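PDB 3QFH: epidermin leader peptide processing serine protease EpiP from Staphylococcus aureus subsp. aureus, which is a subtilisin-like serine endopeptidase that probably cleaves the leader peptide from the precursor of the lantibiotic epidermin. Local coordinates for residues F144-L154 / E164-N172; L213-V221 / E256-A267. All coordinates share one frame; numbering follows the deposited sequence. Where two conformers were deposited one is given.

Contact 1 (F144-L154 / E164-N172); sequences FSTDSKNLVPL and ETGDVHDVN
The ring of F144 meets V171 at its edge, near the ring plane, where CZ of F144 lies 3.8 Å from CG2 of V171. H169 likewise brings the edge of its imidazole toward S148 O. The flat amide of N150 carries the centre of the contact. The amide reaches into the turn D167-D170 because chi1 (177°) holds CG anti to the backbone N, and its ND2 donates to D167 O at 3.0 Å. That oxygen lies in the amide plane, whereas the donor stands above the plane of the D167 carbonyl. Beside it the backbone N of N150 donates to V168 O at 2.7 Å, so N150 grips two successive carbonyls of 164-172. OD1 of the same amide takes the backbone N of V152 in an Asx turn, which fixes the rotation of the group. ND2 also donates to a water, which also accepts from G166 N and lies within hydrogen-bonding distance of V152 O and E164 OE2, although it may not serve every acceptor around it at once; the water thus links 144-154 to 164-172. E164 folds back at chi2 (-66°); its side chain crosses that of V152 at about a right angle, OE2 of E164 lying 3.8 Å from CG1 of V152, and its OE1 is in a salt bridge with R204 of strand 200-204. V171 turns its other methyl, CG1, onto the backbone of K149, 3.3 Å from the carbonyl O. Toward the exposed end, CD1 of L154 lies over E164 O, also at 3.3 Å. Strand 149-150, outermost in the parallel seven-stranded sheet, and the loop folded back along it belong to the Rossmann-like α/β core of the subtilase fold.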
loop_
_atom_site.group_PDB
_atom_site.type_symbol
_atom_site.label_atom_id
_atom_site.label_comp_id
_atom_site.label_asym_id
_atom_site.label_seq_id
_atom_site.Cartn_x
_atom_site.Cartn_y
_atom_site.Cartn_z
ATOM N N PHE A 144 3.463 8.777 15.564
ATOM C CA PHE A 144 4.525 7.900 15.130
ATOM C C PHE A 144 4.846 6.850 16.186
ATOM O O PHE A 144 5.109 7.188 17.318
ATOM C CB PHE A 144 5.802 8.698 14.863
ATOM C CG PHE A 144 6.944 7.843 14.406
ATOM C CD1 PHE A 144 7.986 7.542 15.260
ATOM C CD2 PHE A 144 6.928 7.278 13.128
ATOM C CE1 PHE A 144 9.023 6.731 14.840
ATOM C CE2 PHE A 144 7.942 6.460 12.704
ATOM C CZ PHE A 144 9.004 6.188 13.567
ATOM N N SER A 145 4.845 5.585 15.804
ATOM C CA SER A 145 5.205 4.521 16.740
ATOM C C SER A 145 6.671 4.119 16.564
ATOM O O SER A 145 7.143 3.926 15.430
ATOM C CB SER A 145 4.319 3.291 16.537
ATOM O OG SER A 145 4.848 2.173 17.239
ATOM N N THR A 146 7.380 3.962 17.679
ATOM C CA THR A 146 8.768 3.523 17.634
ATOM C C THR A 146 8.914 2.042 17.250
ATOM O O THR A 146 10.016 1.544 17.146
ATOM C CB THR A 146 9.507 3.801 18.941
ATOM O OG1 THR A 146 8.849 3.127 20.017
ATOM C CG2 THR A 146 9.564 5.323 19.205
ATOM N N ASP A 147 7.803 1.342 17.036
ATOM C CA ASP A 147 7.850 -0.042 16.567
ATOM C C ASP A 147 8.033 -0.069 15.046
ATOM O O ASP A 147 8.100 -1.129 14.438
ATOM C CB ASP A 147 6.579 -0.794 16.974
ATOM C CG ASP A 147 6.464 -0.962 18.477
ATOM O OD1 ASP A 147 7.516 -0.943 19.164
ATOM O OD2 ASP A 147 5.327 -1.121 18.982
ATOM N N SER A 148 8.115 1.103 14.431
ATOM C CA SER A 148 8.319 1.190 12.995
ATOM C C SER A 148 9.629 0.486 12.625
ATOM O O SER A 148 10.609 0.560 13.371
ATOM C CB SER A 148 8.330 2.648 12.563
ATOM O OG SER A 148 7.047 3.233 12.733
ATOM N N LYS A 149 9.648 -0.214 11.496
ATOM C CA LYS A 149 10.841 -0.954 11.108
ATOM C C LYS A 149 11.287 -0.760 9.664
ATOM O O LYS A 149 10.496 -0.449 8.780
ATOM C CB LYS A 149 10.618 -2.437 11.372
ATOM C CG LYS A 149 10.316 -2.741 12.831
ATOM C CD LYS A 149 10.004 -4.204 13.047
ATOM C CE LYS A 149 9.659 -4.499 14.528
ATOM N NZ LYS A 149 8.442 -3.773 15.050
ATOM N N ASN A 150 12.586 -0.949 9.450
ATOM C CA ASN A 150 13.193 -0.869 8.129
ATOM C C ASN A 150 13.356 -2.263 7.548
ATOM O O ASN A 150 13.995 -3.086 8.161
ATOM C CB ASN A 150 14.583 -0.243 8.236
ATOM C CG ASN A 150 15.317 -0.191 6.901
ATOM O OD1 ASN A 150 14.708 -0.143 5.844
ATOM N ND2 ASN A 150 16.632 -0.172 6.961
ATOM N N LEU A 151 12.818 -2.507 6.358
ATOM C CA LEU A 151 12.963 -3.817 5.687
ATOM C C LEU A 151 13.985 -3.774 4.538
ATOM O O LEU A 151 14.234 -4.793 3.886
ATOM C CB LEU A 151 11.601 -4.336 5.184
ATOM C CG LEU A 151 10.679 -4.944 6.252
ATOM C CD1 LEU A 151 11.291 -6.218 6.846
ATOM C CD2 LEU A 151 10.341 -3.948 7.374
ATOM N N VAL A 152 14.559 -2.598 4.279
ATOM C CA VAL A 152 15.562 -2.458 3.226
ATOM C C VAL A 152 16.852 -3.113 3.742
ATOM O O VAL A 152 17.328 -2.785 4.838
ATOM C CB VAL A 152 15.802 -0.991 2.857
ATOM C CG1 VAL A 152 16.863 -0.885 1.769
ATOM C CG2 VAL A 152 14.491 -0.324 2.421
ATOM N N PRO A 153 17.401 -4.076 2.981
ATOM C CA PRO A 153 18.585 -4.778 3.480
ATOM C C PRO A 153 19.880 -3.987 3.348
ATOM O O PRO A 153 19.908 -2.953 2.706
ATOM C CB PRO A 153 18.635 -6.044 2.609
ATOM C CG PRO A 153 18.025 -5.618 1.310
ATOM C CD PRO A 153 16.936 -4.617 1.692
ATOM N N LEU A 154 20.929 -4.474 4.002
ATOM C CA LEU A 154 22.253 -3.886 3.887
ATOM C C LEU A 154 22.581 -3.804 2.398
ATOM O O LEU A 154 22.386 -4.771 1.643
ATOM C CB LEU A 154 23.282 -4.734 4.644
ATOM C CG LEU A 154 24.770 -4.369 4.546
ATOM C CD1 LEU A 154 25.060 -2.976 5.077
ATOM C CD2 LEU A 154 25.627 -5.404 5.286
ATOM N N GLU A 164 22.843 2.149 2.606
ATOM C CA GLU A 164 21.845 1.359 3.326
ATOM C C GLU A 164 22.547 0.352 4.210
ATOM O O GLU A 164 23.116 -0.629 3.733
ATOM C CB GLU A 164 20.900 0.653 2.359
ATOM C CG GLU A 164 19.904 1.582 1.695
ATOM C CD GLU A 164 18.885 2.205 2.677
ATOM O OE1 GLU A 164 18.254 3.215 2.297
ATOM O OE2 GLU A 164 18.709 1.703 3.818
ATOM N N THR A 165 22.469 0.588 5.508
ATOM C CA THR A 165 23.152 -0.226 6.490
ATOM C C THR A 165 22.353 -1.424 6.991
ATOM O O THR A 165 22.889 -2.252 7.711
ATOM C CB THR A 165 23.457 0.626 7.717
ATOM O OG1 THR A 165 22.236 0.914 8.399
ATOM C CG2 THR A 165 24.139 1.945 7.309
ATOM N N GLY A 166 21.071 -1.512 6.639
ATOM C CA GLY A 166 20.222 -2.600 7.129
ATOM C C GLY A 166 19.785 -2.385 8.567
ATOM O O GLY A 166 19.277 -3.285 9.212
ATOM N N ASP A 167 19.981 -1.171 9.070
ATOM C CA ASP A 167 19.592 -0.815 10.428
ATOM C C ASP A 167 18.065 -0.966 10.574
ATOM O O ASP A 167 17.319 -0.335 9.847
ATOM C CB ASP A 167 20.046 0.622 10.692
ATOM C CG ASP A 167 19.672 1.131 12.062
ATOM O OD1 ASP A 167 18.854 0.502 12.771
ATOM O OD2 ASP A 167 20.206 2.195 12.427
ATOM N N VAL A 168 17.626 -1.800 11.517
ATOM C CA VAL A 168 16.200 -2.100 11.710
ATOM C C VAL A 168 15.307 -0.916 12.081
ATOM O O VAL A 168 14.168 -0.882 11.665
ATOM C CB VAL A 168 15.999 -3.249 12.743
ATOM C CG1 VAL A 168 14.557 -3.296 13.255
ATOM C CG2 VAL A 168 16.397 -4.569 12.121
ATOM N N HIS A 169 15.806 0.051 12.842
ATOM C CA HIS A 169 14.971 1.187 13.224
ATOM C C HIS A 169 15.073 2.406 12.304
ATOM O O HIS A 169 14.387 3.393 12.536
ATOM C CB HIS A 169 15.277 1.619 14.660
ATOM C CG HIS A 169 15.008 0.562 15.680
ATOM N ND1 HIS A 169 13.748 0.051 15.906
ATOM C CD2 HIS A 169 15.827 -0.050 16.568
ATOM C CE1 HIS A 169 13.808 -0.851 16.869
ATOM N NE2 HIS A 169 15.058 -0.930 17.288
ATOM N N ASP A 170 15.909 2.359 11.276
ATOM C CA ASP A 170 16.063 3.515 10.378
ATOM C C ASP A 170 14.922 3.581 9.383
ATOM O O ASP A 170 14.969 2.937 8.323
ATOM C CB ASP A 170 17.398 3.462 9.618
ATOM C CG ASP A 170 17.591 4.652 8.662
ATOM O OD1 ASP A 170 16.674 5.493 8.511
ATOM O OD2 ASP A 170 18.671 4.755 8.044
ATOM N N VAL A 171 13.889 4.349 9.713
ATOM C CA VAL A 171 12.765 4.496 8.791
ATOM C C VAL A 171 12.652 5.900 8.224
ATOM O O VAL A 171 11.581 6.277 7.757
ATOM C CB VAL A 171 11.417 4.053 9.389
ATOM C CG1 VAL A 171 11.465 2.544 9.733
ATOM C CG2 VAL A 171 11.018 4.902 10.591
ATOM N N ASN A 172 13.741 6.669 8.272
ATOM C CA ASN A 172 13.743 8.013 7.688
ATOM C C ASN A 172 13.351 7.919 6.213
ATOM O O ASN A 172 13.748 6.977 5.518
ATOM C CB ASN A 172 15.114 8.688 7.823
ATOM C CG ASN A 172 15.413 9.138 9.246
ATOM O OD1 ASN A 172 14.638 8.888 10.170
ATOM N ND2 ASN A 172 16.548 9.811 9.426
HETATM O O HOH W 1 18.919 -0.537 4.989
#

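Contact 2 (L213-V221 / E256-A267); sequences LLWVSKAIV and EYDALQKAINYA
I220 fits as a knob into the hole made by L260, A263, I264 and A267 on the neighbouring helix. Its CD1 reaches CD1 of L260 at 3.8 Å, the two side chains crossing at about a right angle, while CG2 turns the other way, over the A263 carbonyl and on to CB of A267 at 4.0 Å. The split follows from its first torsion (-66°), which sets CG1 beside the backbone N and leaves CG2 beside the carbonyl carbon. One turn earlier S217 faces the backbone of A259 and L260. Its hydroxyl donates to L213 O within its own helix at 3.0 Å; the backbone N of S217 reaches the same oxygen from the opposite face of its plane, so two donors hold L213 O. The small A263 brings CB to 3.6 Å from S217 O. L214 rests CD2 on CB of A259 at 3.7 Å, and L213 crosses the aliphatic part of E256. At the far end CG1 of V221 meets CE2 of Y266 obliquely; the Y266 hydroxyl is hydrogen-bonded with N225. The two helix segments run nearly parallel, 9° apart, with axes 8.6 Å from each other, a spacing that the alanines and the serine on the facing sides permit. The polar link across the interface is a water, which accepts from L214 N and donates to E256 OE2, 3.0 Å away, near the start of both segments; OE1 of E256 is bonded by N77. Cohesion therefore comes almost wholly from close apolar packing, with the serine hydroxyl satisfied inside its own helix and the glutamate held at one end by water and N77.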
loop_
_atom_site.group_PDB
_atom_site.type_symbol
_atom_site.label_atom_id
_atom_site.label_comp_id
_atom_site.label_asym_id
_atom_site.label_seq_id
_atom_site.Cartn_x
_atom_site.Cartn_y
_atom_site.Cartn_z
ATOM N N LEU A 213 9.655 -6.697 -4.485
ATOM C CA LEU A 213 8.376 -7.207 -3.996
ATOM C C LEU A 213 8.584 -8.114 -2.782
ATOM O O LEU A 213 7.714 -8.215 -1.928
ATOM C CB LEU A 213 7.567 -7.919 -5.094
ATOM C CG LEU A 213 6.955 -7.008 -6.169
ATOM C CD1 LEU A 213 6.213 -7.838 -7.216
ATOM C CD2 LEU A 213 6.016 -5.987 -5.573
ATOM N N LEU A 214 9.744 -8.759 -2.702
ATOM C CA LEU A 214 10.057 -9.570 -1.550
ATOM C C LEU A 214 10.178 -8.731 -0.274
ATOM O O LEU A 214 9.862 -9.224 0.798
ATOM C CB LEU A 214 11.327 -10.375 -1.759
ATOM C CG LEU A 214 11.215 -11.495 -2.805
ATOM C CD1 LEU A 214 12.580 -12.175 -2.976
ATOM C CD2 LEU A 214 10.165 -12.500 -2.428
ATOM N N TRP A 215 10.646 -7.486 -0.379
ATOM C CA TRP A 215 10.766 -6.634 0.819
ATOM C C TRP A 215 9.375 -6.248 1.275
ATOM O O TRP A 215 9.071 -6.240 2.482
ATOM C CB TRP A 215 11.589 -5.351 0.584
ATOM C CG TRP A 215 12.950 -5.509 -0.061
ATOM C CD1 TRP A 215 13.686 -6.646 -0.169
ATOM C CD2 TRP A 215 13.779 -4.448 -0.556
ATOM N NE1 TRP A 215 14.888 -6.380 -0.778
ATOM C CE2 TRP A 215 14.981 -5.034 -1.012
ATOM C CE3 TRP A 215 13.612 -3.072 -0.677
ATOM C CZ2 TRP A 215 16.008 -4.290 -1.596
ATOM C CZ3 TRP A 215 14.632 -2.323 -1.260
ATOM C CH2 TRP A 215 15.824 -2.937 -1.704
ATOM N N VAL A 216 8.516 -5.955 0.303
ATOM C CA VAL A 216 7.127 -5.610 0.581
ATOM C C VAL A 216 6.424 -6.763 1.298
ATOM O O VAL A 216 5.706 -6.538 2.274
ATOM C CB VAL A 216 6.349 -5.273 -0.691
ATOM C CG1 VAL A 216 4.859 -5.014 -0.357
ATOM C CG2 VAL A 216 6.973 -4.034 -1.412
ATOM N N SER A 217 6.656 -7.991 0.814
ATOM C CA SER A 217 6.066 -9.176 1.396
ATOM C C SER A 217 6.528 -9.354 2.824
ATOM O O SER A 217 5.726 -9.633 3.698
ATOM C CB SER A 217 6.385 -10.409 0.562
ATOM O OG SER A 217 5.835 -10.266 -0.739
ATOM N N LYS A 218 7.817 -9.156 3.078
ATOM C CA LYS A 218 8.323 -9.296 4.437
ATOM C C LYS A 218 7.742 -8.194 5.336
ATOM O O LYS A 218 7.472 -8.427 6.505
ATOM C CB LYS A 218 9.837 -9.291 4.454
ATOM C CG LYS A 218 10.427 -9.712 5.781
ATOM C CD LYS A 218 11.941 -9.754 5.716
ATOM C CE LYS A 218 12.540 -10.274 7.006
ATOM N NZ LYS A 218 14.012 -10.349 6.889
ATOM N N ALA A 219 7.546 -7.002 4.781
ATOM C CA ALA A 219 6.956 -5.893 5.531
ATOM C C ALA A 219 5.510 -6.209 5.931
ATOM O O ALA A 219 5.074 -5.867 7.040
ATOM C CB ALA A 219 7.052 -4.554 4.728
ATOM N N ILE A 220 4.770 -6.878 5.045
ATOM C CA ILE A 220 3.395 -7.257 5.348
ATOM C C ILE A 220 3.385 -8.264 6.496
ATOM O O ILE A 220 2.598 -8.147 7.428
ATOM C CB ILE A 220 2.691 -7.844 4.129
ATOM C CG1 ILE A 220 2.541 -6.755 3.063
ATOM C CG2 ILE A 220 1.308 -8.413 4.517
ATOM C CD1 ILE A 220 1.953 -7.244 1.805
ATOM N N VAL A 221 4.262 -9.250 6.425
ATOM C CA VAL A 221 4.391 -10.237 7.499
ATOM C C VAL A 221 4.814 -9.569 8.820
ATOM O O VAL A 221 4.292 -9.894 9.903
ATOM C CB VAL A 221 5.402 -11.350 7.105
ATOM C CG1 VAL A 221 5.746 -12.218 8.293
ATOM C CG2 VAL A 221 4.831 -12.216 5.953
ATOM N N GLU A 256 7.700 -14.080 -6.663
ATOM C CA GLU A 256 7.265 -12.831 -6.090
ATOM C C GLU A 256 5.756 -12.808 -5.942
ATOM O O GLU A 256 5.246 -12.351 -4.939
ATOM C CB GLU A 256 7.697 -11.631 -6.943
ATOM C CG GLU A 256 9.101 -11.147 -6.722
ATOM C CD GLU A 256 10.190 -12.029 -7.300
ATOM O OE1 GLU A 256 9.905 -12.916 -8.154
ATOM O OE2 GLU A 256 11.354 -11.789 -6.904
ATOM N N TYR A 257 5.049 -13.265 -6.974
ATOM C CA TYR A 257 3.589 -13.290 -6.952
ATOM C C TYR A 257 3.116 -14.096 -5.735
ATOM O O TYR A 257 2.320 -13.616 -4.912
ATOM C CB TYR A 257 3.029 -13.892 -8.249
ATOM C CG TYR A 257 1.526 -13.823 -8.294
ATOM C CD1 TYR A 257 0.882 -12.774 -8.930
ATOM C CD2 TYR A 257 0.745 -14.782 -7.645
ATOM C CE1 TYR A 257 -0.510 -12.688 -8.940
ATOM C CE2 TYR A 257 -0.634 -14.710 -7.663
ATOM C CZ TYR A 257 -1.254 -13.655 -8.309
ATOM O OH TYR A 257 -2.624 -13.572 -8.317
ATOM N N ASP A 258 3.633 -15.312 -5.624
ATOM C CA ASP A 258 3.305 -16.202 -4.519
ATOM C C ASP A 258 3.664 -15.595 -3.185
ATOM O O ASP A 258 2.903 -15.710 -2.245
ATOM C CB ASP A 258 4.052 -17.533 -4.653
ATOM C CG ASP A 258 3.535 -18.386 -5.808
ATOM O OD1 ASP A 258 2.446 -18.079 -6.338
ATOM O OD2 ASP A 258 4.216 -19.371 -6.173
ATOM N N ALA A 259 4.836 -14.976 -3.098
ATOM C CA ALA A 259 5.292 -14.385 -1.841
ATOM C C ALA A 259 4.311 -13.312 -1.385
ATOM O O ALA A 259 3.896 -13.290 -0.217
ATOM C CB ALA A 259 6.680 -13.788 -1.992
ATOM N N LEU A 260 3.937 -12.449 -2.324
ATOM C CA LEU A 260 3.005 -11.352 -2.054
ATOM C C LEU A 260 1.591 -11.835 -1.672
ATOM O O LEU A 260 1.022 -11.350 -0.690
ATOM C CB LEU A 260 2.957 -10.388 -3.245
ATOM C CG LEU A 260 2.206 -9.079 -3.010
ATOM C CD1 LEU A 260 2.688 -8.380 -1.708
ATOM C CD2 LEU A 260 2.371 -8.164 -4.209
ATOM N N GLN A 261 1.024 -12.771 -2.434
ATOM C CA GLN A 261 -0.303 -13.297 -2.107
ATOM C C GLN A 261 -0.242 -14.058 -0.785
ATOM O O GLN A 261 -1.161 -13.972 0.012
ATOM C CB GLN A 261 -0.849 -14.225 -3.202
ATOM C CG GLN A 261 -2.235 -14.788 -2.885
ATOM C CD GLN A 261 -3.293 -13.706 -2.818
ATOM O OE1 GLN A 261 -3.853 -13.318 -3.836
ATOM N NE2 GLN A 261 -3.565 -13.206 -1.614
ATOM N N LYS A 262 0.845 -14.793 -0.546
ATOM C CA LYS A 262 0.977 -15.530 0.726
ATOM C C LYS A 262 1.142 -14.576 1.909
ATOM O O LYS A 262 0.627 -14.837 2.980
ATOM C CB LYS A 262 2.110 -16.567 0.677
ATOM C CG LYS A 262 1.784 -17.755 -0.219
ATOM C CD LYS A 262 3.002 -18.647 -0.520
ATOM C CE LYS A 262 3.544 -19.369 0.708
ATOM N NZ LYS A 262 4.706 -20.276 0.371
ATOM N N ALA A 263 1.830 -13.461 1.706
ATOM C CA ALA A 263 1.989 -12.463 2.771
ATOM C C ALA A 263 0.601 -11.917 3.170
ATOM O O ALA A 263 0.264 -11.842 4.347
ATOM C CB ALA A 263 2.894 -11.322 2.301
ATOM N N ILE A 264 -0.181 -11.531 2.162
ATOM C CA ILE A 264 -1.555 -11.029 2.340
ATOM C C ILE A 264 -2.453 -12.040 3.113
ATOM O O ILE A 264 -3.174 -11.672 4.039
ATOM C CB ILE A 264 -2.163 -10.659 0.952
ATOM C CG1 ILE A 264 -1.429 -9.437 0.396
ATOM C CG2 ILE A 264 -3.671 -10.362 1.045
ATOM C CD1 ILE A 264 -1.730 -9.117 -1.046
ATOM N N ASN A 265 -2.370 -13.308 2.754
ATOM C CA ASN A 265 -3.174 -14.341 3.419
ATOM C C ASN A 265 -2.656 -14.600 4.824
ATOM O O ASN A 265 -3.426 -14.937 5.726
ATOM C CB ASN A 265 -3.226 -15.609 2.573
ATOM C CG ASN A 265 -3.975 -15.401 1.248
ATOM O OD1 ASN A 265 -4.699 -14.420 1.075
ATOM N ND2 ASN A 265 -3.822 -16.337 0.329
ATOM N N TYR A 266 -1.353 -14.435 5.007
ATOM C CA TYR A 266 -0.744 -14.555 6.320
ATOM C C TYR A 266 -1.315 -13.433 7.209
ATOM O O TYR A 266 -1.738 -13.684 8.344
ATOM C CB TYR A 266 0.776 -14.466 6.224
ATOM C CG TYR A 266 1.512 -14.597 7.548
ATOM C CD1 TYR A 266 1.970 -15.824 7.998
ATOM C CD2 TYR A 266 1.741 -13.485 8.344
ATOM C CE1 TYR A 266 2.647 -15.938 9.209
ATOM C CE2 TYR A 266 2.409 -13.582 9.535
ATOM C CZ TYR A 266 2.860 -14.807 9.969
ATOM O OH TYR A 266 3.520 -14.882 11.164
ATOM N N ALA A 267 -1.347 -12.209 6.680
ATOM C CA ALA A 267 -1.898 -11.073 7.425
ATOM C C ALA A 267 -3.327 -11.364 7.810
ATOM O O ALA A 267 -3.712 -11.101 8.937
ATOM C CB ALA A 267 -1.810 -9.763 6.629
HETATM O O HOH W 2 11.269 -9.410 -5.059
#

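How the contacts relate
Contact 2 is buried in the helical layer beside the parallel sheet, whereas contact 1 is only partly buried and lies at the sheet's edge strand, with several residues exposed to solvent. They share no secondary-structure element, yet they touch: P153 and V152 pack on W215, and L151 lies against K218 and A219, so helix 213-225 meets the residues just after strand 149-150 on one side and helix 254-269 on another. Their chemistry differs accordingly. Irregular backbone in contact 1 is held by direct hydrogen bonds and a water lying between the two segments, while the helices of contact 2 satisfy their own backbone and join through apolar packing, with a single bridging water.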